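Local coordinates for protein nucleoside-diphosphate sugar epimerase (SulA family) (Corynebacterium glutamicum, PDB 3OH8) that probably acts on nucleotide-linked sugars as an NAD(P)-dependent epimerase of the SulA family, using a Rossmann-type dinucleotide-binding domain, at residues S497-L500 with N501-K505; P232-F235 with L236-V240. All coordinates share one frame; numbering follows the deposited sequence.

Contact 1: residues S497-L500 with N501-K505; sequences SSIL and NFRRK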
loop_
_atom_site.group_PDB
_atom_site.type_symbol
_atom_site.label_atom_id
_atom_site.label_comp_id
_atom_site.label_asym_id
_atom_site.label_seq_id
_atom_site.Cartn_x
_atom_site.Cartn_y
_atom_site.Cartn_z
ATOM N N SER A 497 30.304 11.963 4.534
ATOM C CA SER A 497 29.939 13.361 4.689
ATOM C C SER A 497 28.455 13.535 5.028
ATOM O O SER A 497 28.093 14.376 5.851
ATOM C CB SER A 497 30.286 14.149 3.427
ATOM O OG SER A 497 29.934 15.508 3.595
ATOM N N SER A 498 27.600 12.735 4.397
ATOM C CA SER A 498 26.167 12.831 4.643
ATOM C C SER A 498 25.839 12.433 6.088
ATOM O O SER A 498 24.981 13.041 6.736
ATOM C CB SER A 498 25.386 11.978 3.629
ATOM O OG SER A 498 23.987 12.129 3.828
ATOM N N ILE A 499 26.539 11.419 6.587
ATOM C CA ILE A 499 26.364 10.956 7.959
ATOM C C ILE A 499 26.800 12.058 8.922
ATOM O O ILE A 499 26.039 12.478 9.791
ATOM C CB ILE A 499 27.147 9.638 8.202
ATOM C CG1 ILE A 499 26.467 8.469 7.472
ATOM C CG2 ILE A 499 27.258 9.322 9.691
ATOM C CD1 ILE A 499 27.313 7.188 7.440
ATOM N N LEU A 500 28.011 12.571 8.719
ATOM C CA LEU A 500 28.541 13.668 9.528
ATOM C C LEU A 500 27.585 14.874 9.561
ATOM O O LEU A 500 27.361 15.475 10.615
ATOM C CB LEU A 500 29.909 14.081 8.963
ATOM C CG LEU A 500 31.129 14.287 9.859
ATOM C CD1 LEU A 500 31.175 13.308 11.031
ATOM C CD2 LEU A 500 32.393 14.191 8.996
ATOM N N ASN A 501 27.018 15.220 8.408
ATOM C CA ASN A 501 26.074 16.336 8.328
ATOM C C ASN A 501 24.853 16.100 9.221
ATOM O O ASN A 501 24.410 16.985 9.958
ATOM C CB ASN A 501 25.636 16.569 6.874
ATOM C CG ASN A 501 24.595 17.668 6.742
ATOM O OD1 ASN A 501 24.888 18.847 6.942
ATOM N ND2 ASN A 501 23.368 17.283 6.388
ATOM N N PHE A 502 24.305 14.895 9.153
ATOM C CA PHE A 502 23.144 14.561 9.967
ATOM C C PHE A 502 23.496 14.700 11.442
ATOM O O PHE A 502 22.751 15.288 12.234
ATOM C CB PHE A 502 22.679 13.130 9.694
ATOM C CG PHE A 502 21.539 12.702 10.580
ATOM C CD1 PHE A 502 20.223 12.934 10.198
ATOM C CD2 PHE A 502 21.784 12.113 11.813
ATOM C CE1 PHE A 502 19.164 12.570 11.031
ATOM C CE2 PHE A 502 20.730 11.742 12.657
ATOM C CZ PHE A 502 19.419 11.967 12.262
ATOM N N ARG A 503 24.645 14.150 11.811
ATOM C CA ARG A 503 25.050 14.162 13.205
ATOM C C ARG A 503 25.371 15.564 13.716
ATOM O O ARG A 503 25.070 15.891 14.857
ATOM C CB ARG A 503 26.200 13.194 13.436
ATOM C CG ARG A 503 25.726 11.757 13.376
ATOM C CD ARG A 503 26.872 10.772 13.332
ATOM N NE ARG A 503 26.359 9.406 13.338
ATOM C CZ ARG A 503 27.115 8.325 13.234
ATOM N NH1 ARG A 503 28.433 8.442 13.112
ATOM N NH2 ARG A 503 26.555 7.126 13.247
ATOM N N ARG A 504 25.964 16.396 12.868
ATOM C CA ARG A 504 26.305 17.754 13.277
ATOM C C ARG A 504 25.017 18.528 13.577
ATOM O O ARG A 504 24.916 19.239 14.578
ATOM C CB ARG A 504 27.144 18.439 12.189
ATOM C CG ARG A 504 27.930 19.648 12.644
ATOM C CD ARG A 504 29.174 19.808 11.763
ATOM N NE ARG A 504 28.798 19.560 10.384
ATOM C CZ ARG A 504 29.468 18.808 9.519
ATOM N NH1 ARG A 504 30.605 18.212 9.850
ATOM N NH2 ARG A 504 28.978 18.658 8.300
ATOM N N LYS A 505 24.022 18.363 12.716
ATOM C CA LYS A 505 22.725 19.017 12.914
ATOM C C LYS A 505 21.997 18.501 14.163
ATOM O O LYS A 505 21.482 19.283 14.953
ATOM C CB LYS A 505 21.851 18.839 11.668
ATOM C CG LYS A 505 20.412 19.295 11.837
ATOM C CD LYS A 505 20.295 20.811 11.945
ATOM C CE LYS A 505 18.830 21.240 11.925
ATOM N NZ LYS A 505 18.673 22.722 11.938
HETATM O O HOH W 1 22.729 14.441 6.161
#
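Leu-500 O receives the amide of Arg-504 at 2.8 Å, and the bonds from Asn-501 N to Ser-497 O, Phe-502 N to Ser-498 O and Arg-503 N to Ile-499 O continue the i to i+4 ladder of the helix that spans 488-511. The Arg-503 bond is the straightest of these, with an N-H...O angle of 164°. Ser-498 O has a second partner: a water donates to it at 2.7 Å and accepts from Asn-501 ND2 at 2.9 Å, so the amide side chain is tied back through solvent to the carbonyl three residues earlier. Asn-501 CG stands anti to the backbone N (chi1 177°), which carries the amide to the flank where this water sits.

Ile-499 and Arg-503, a turn apart, run side by side in the same direction. The branch methyl CG2 of the isoleucine lies over one face of the guanidinium, displaced toward its rim, and is 3.7 Å from Arg-503 CZ. An arginine chain extended from CG to NE passes alongside that methyl and delivers the head to Gln-99 OE1, which takes the N-H of NE. Further round the helix Arg-504 bends at chi3 (42°), folding its guanidinium back above Leu-500 O, while NH1 comes within 4.0 Å of Leu-500 CG.

Ile-499 and Phe-502 rest on Leu-104 of strand 102-110, and Ser-498 OG bonds to Ser-6 OG, so this C-terminal helix lies against the antiparallel sheet that holds strands 3-9, 91-99 and 102-110. The chemistry implies a two-sided helix: an apolar and hydrogen-bonded flank fastened to the sheet, and a flank of Leu-500 and Arg-504 facing outward, where the carbonyl may give the folded arginine at most a weak electrostatic pull.

Contact 2: residues P232-F235 with L236-V240; sequences PTKF and LAELV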
loop_
_atom_site.group_PDB
_atom_site.type_symbol
_atom_site.label_atom_id
_atom_site.label_comp_id
_atom_site.label_asym_id
_atom_site.label_seq_id
_atom_site.Cartn_x
_atom_site.Cartn_y
_atom_site.Cartn_z
ATOM N N PRO A 232 -19.282 -16.529 -5.544
ATOM C CA PRO A 232 -17.926 -16.903 -5.126
ATOM C C PRO A 232 -17.668 -16.596 -3.647
ATOM O O PRO A 232 -16.925 -17.333 -2.981
ATOM C CB PRO A 232 -17.036 -16.041 -6.022
ATOM C CG PRO A 232 -17.883 -15.768 -7.256
ATOM C CD PRO A 232 -19.290 -15.675 -6.749
ATOM N N THR A 233 -18.264 -15.516 -3.147
ATOM C CA THR A 233 -18.079 -15.121 -1.753
ATOM C C THR A 233 -18.680 -16.169 -0.830
ATOM O O THR A 233 -18.110 -16.492 0.208
ATOM C CB THR A 233 -18.708 -13.734 -1.468
ATOM O OG1 THR A 233 -17.979 -12.718 -2.177
ATOM C CG2 THR A 233 -18.657 -13.429 -0.002
ATOM N N LYS A 234 -19.829 -16.712 -1.227
ATOM C CA LYS A 234 -20.506 -17.721 -0.432
ATOM C C LYS A 234 -19.723 -19.028 -0.402
ATOM O O LYS A 234 -19.590 -19.665 0.650
ATOM C CB LYS A 234 -21.917 -17.972 -0.973
ATOM C CG LYS A 234 -22.758 -18.886 -0.107
ATOM C CD LYS A 234 -24.116 -19.136 -0.756
ATOM C CE LYS A 234 -24.905 -20.192 -0.006
ATOM N NZ LYS A 234 -26.199 -20.482 -0.688
ATOM N N PHE A 235 -19.220 -19.441 -1.560
ATOM C CA PHE A 235 -18.488 -20.695 -1.642
ATOM C C PHE A 235 -17.220 -20.613 -0.802
ATOM O O PHE A 235 -16.848 -21.565 -0.120
ATOM C CB PHE A 235 -18.206 -21.073 -3.103
ATOM C CG PHE A 235 -19.465 -21.266 -3.932
ATOM C CD1 PHE A 235 -20.684 -21.514 -3.314
ATOM C CD2 PHE A 235 -19.428 -21.195 -5.319
ATOM C CE1 PHE A 235 -21.847 -21.697 -4.065
ATOM C CE2 PHE A 235 -20.579 -21.380 -6.077
ATOM C CZ PHE A 235 -21.793 -21.629 -5.445
ATOM N N LEU A 236 -16.572 -19.457 -0.821
ATOM C CA LEU A 236 -15.383 -19.265 0.009
ATOM C C LEU A 236 -15.778 -19.302 1.497
ATOM O O LEU A 236 -15.095 -19.910 2.325
ATOM C CB LEU A 236 -14.715 -17.930 -0.327
ATOM C CG LEU A 236 -13.411 -17.832 -1.137
ATOM C CD1 LEU A 236 -12.693 -19.179 -1.379
ATOM C CD2 LEU A 236 -13.676 -17.112 -2.416
ATOM N N ALA A 237 -16.876 -18.640 1.836
ATOM C CA ALA A 237 -17.344 -18.624 3.224
ATOM C C ALA A 237 -17.615 -20.040 3.727
ATOM O O ALA A 237 -17.322 -20.368 4.877
ATOM C CB ALA A 237 -18.579 -17.753 3.368
ATOM N N GLU A 238 -18.155 -20.884 2.859
ATOM C CA GLU A 238 -18.386 -22.274 3.225
ATOM C C GLU A 238 -17.085 -22.988 3.537
ATOM O O GLU A 238 -17.008 -23.751 4.499
ATOM C CB GLU A 238 -19.166 -23.007 2.123
ATOM C CG GLU A 238 -20.602 -22.503 2.009
ATOM C CD GLU A 238 -21.374 -23.100 0.847
ATOM O OE1 GLU A 238 -20.782 -23.857 0.052
ATOM O OE2 GLU A 238 -22.577 -22.797 0.724
ATOM N N LEU A 239 -16.057 -22.751 2.722
ATOM C CA LEU A 239 -14.764 -23.361 2.981
ATOM C C LEU A 239 -14.213 -22.861 4.311
ATOM O O LEU A 239 -13.612 -23.622 5.070
ATOM C CB LEU A 239 -13.783 -23.082 1.842
ATOM C CG LEU A 239 -14.108 -23.733 0.494
ATOM C CD1 LEU A 239 -13.058 -23.350 -0.547
ATOM C CD2 LEU A 239 -14.224 -25.256 0.626
ATOM N N VAL A 240 -14.425 -21.582 4.600
ATOM C CA VAL A 240 -13.988 -21.041 5.875
ATOM C C VAL A 240 -14.723 -21.785 6.989
ATOM O O VAL A 240 -14.118 -22.236 7.959
ATOM C CB VAL A 240 -14.237 -19.518 5.978
ATOM C CG1 VAL A 240 -13.981 -19.033 7.396
ATOM C CG2 VAL A 240 -13.355 -18.770 4.993
HETATM O O HOH W 2 -17.571 -24.109 -1.210
#
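Glu-238 reaches back along helix 222-242 to both Lys-234 and Phe-235, and the contacts along this stretch fall into three kinds. The backbone bonds come first: Glu-238 N donates to Lys-234 O at 2.9 Å, flanked in the ladder by Leu-236 N to Pro-232 O, Ala-237 N to Thr-233 O and Leu-239 N to Phe-235 O. A water lies 2.9 Å from Phe-235 O, where it can donate, and makes a weak, long approach to Glu-238 OE1; it has more acceptors in reach than protons.

Charge comes next. The extended Lys-234 chain slants across the glutamate, and its CE meets OE2 at 3.6 Å. NZ remains 4.5 Å from OE2, beyond a salt bridge, so any attraction is probably diffuse.

In the packing, the Phe-235 ring and the carboxylate lie side by side with planes 45° apart, OE1 standing 4.1 Å from CD1. Phe-235 CG, anti to the carbonyl carbon (chi1 -61°), brings the ring alongside the glutamate. The Leu-236 side chain packs on Leu-205 and His-207 of strand 204-207. Such an amphipathic helix, laid against a strand that pairs in parallel with its neighbours 149-153 and 248-254 in a mixed sheet, is typical of the Rossmann fold.

Each contact is a short run of one helix, and neither helix is shared: contact 1 belongs to 488-511 near the C terminus, contact 2 to 222-242 in the epimerase family region. Their centres are about 56 Å apart, on opposite sides of the chain's centre. None of the touching residues of contact 1 is buried, whereas half of those in contact 2 are. That difference shows in the chemistry. The surface run relies on one arginine, Arg-503, and on Ser-498 to reach polar partners on an antiparallel sheet, while the run on the mixed sheet presses Thr-233 and Leu-236 onto strand 204-207, sets Ala-237 against helix 290-294 and leaves its lysine at the exposed flank.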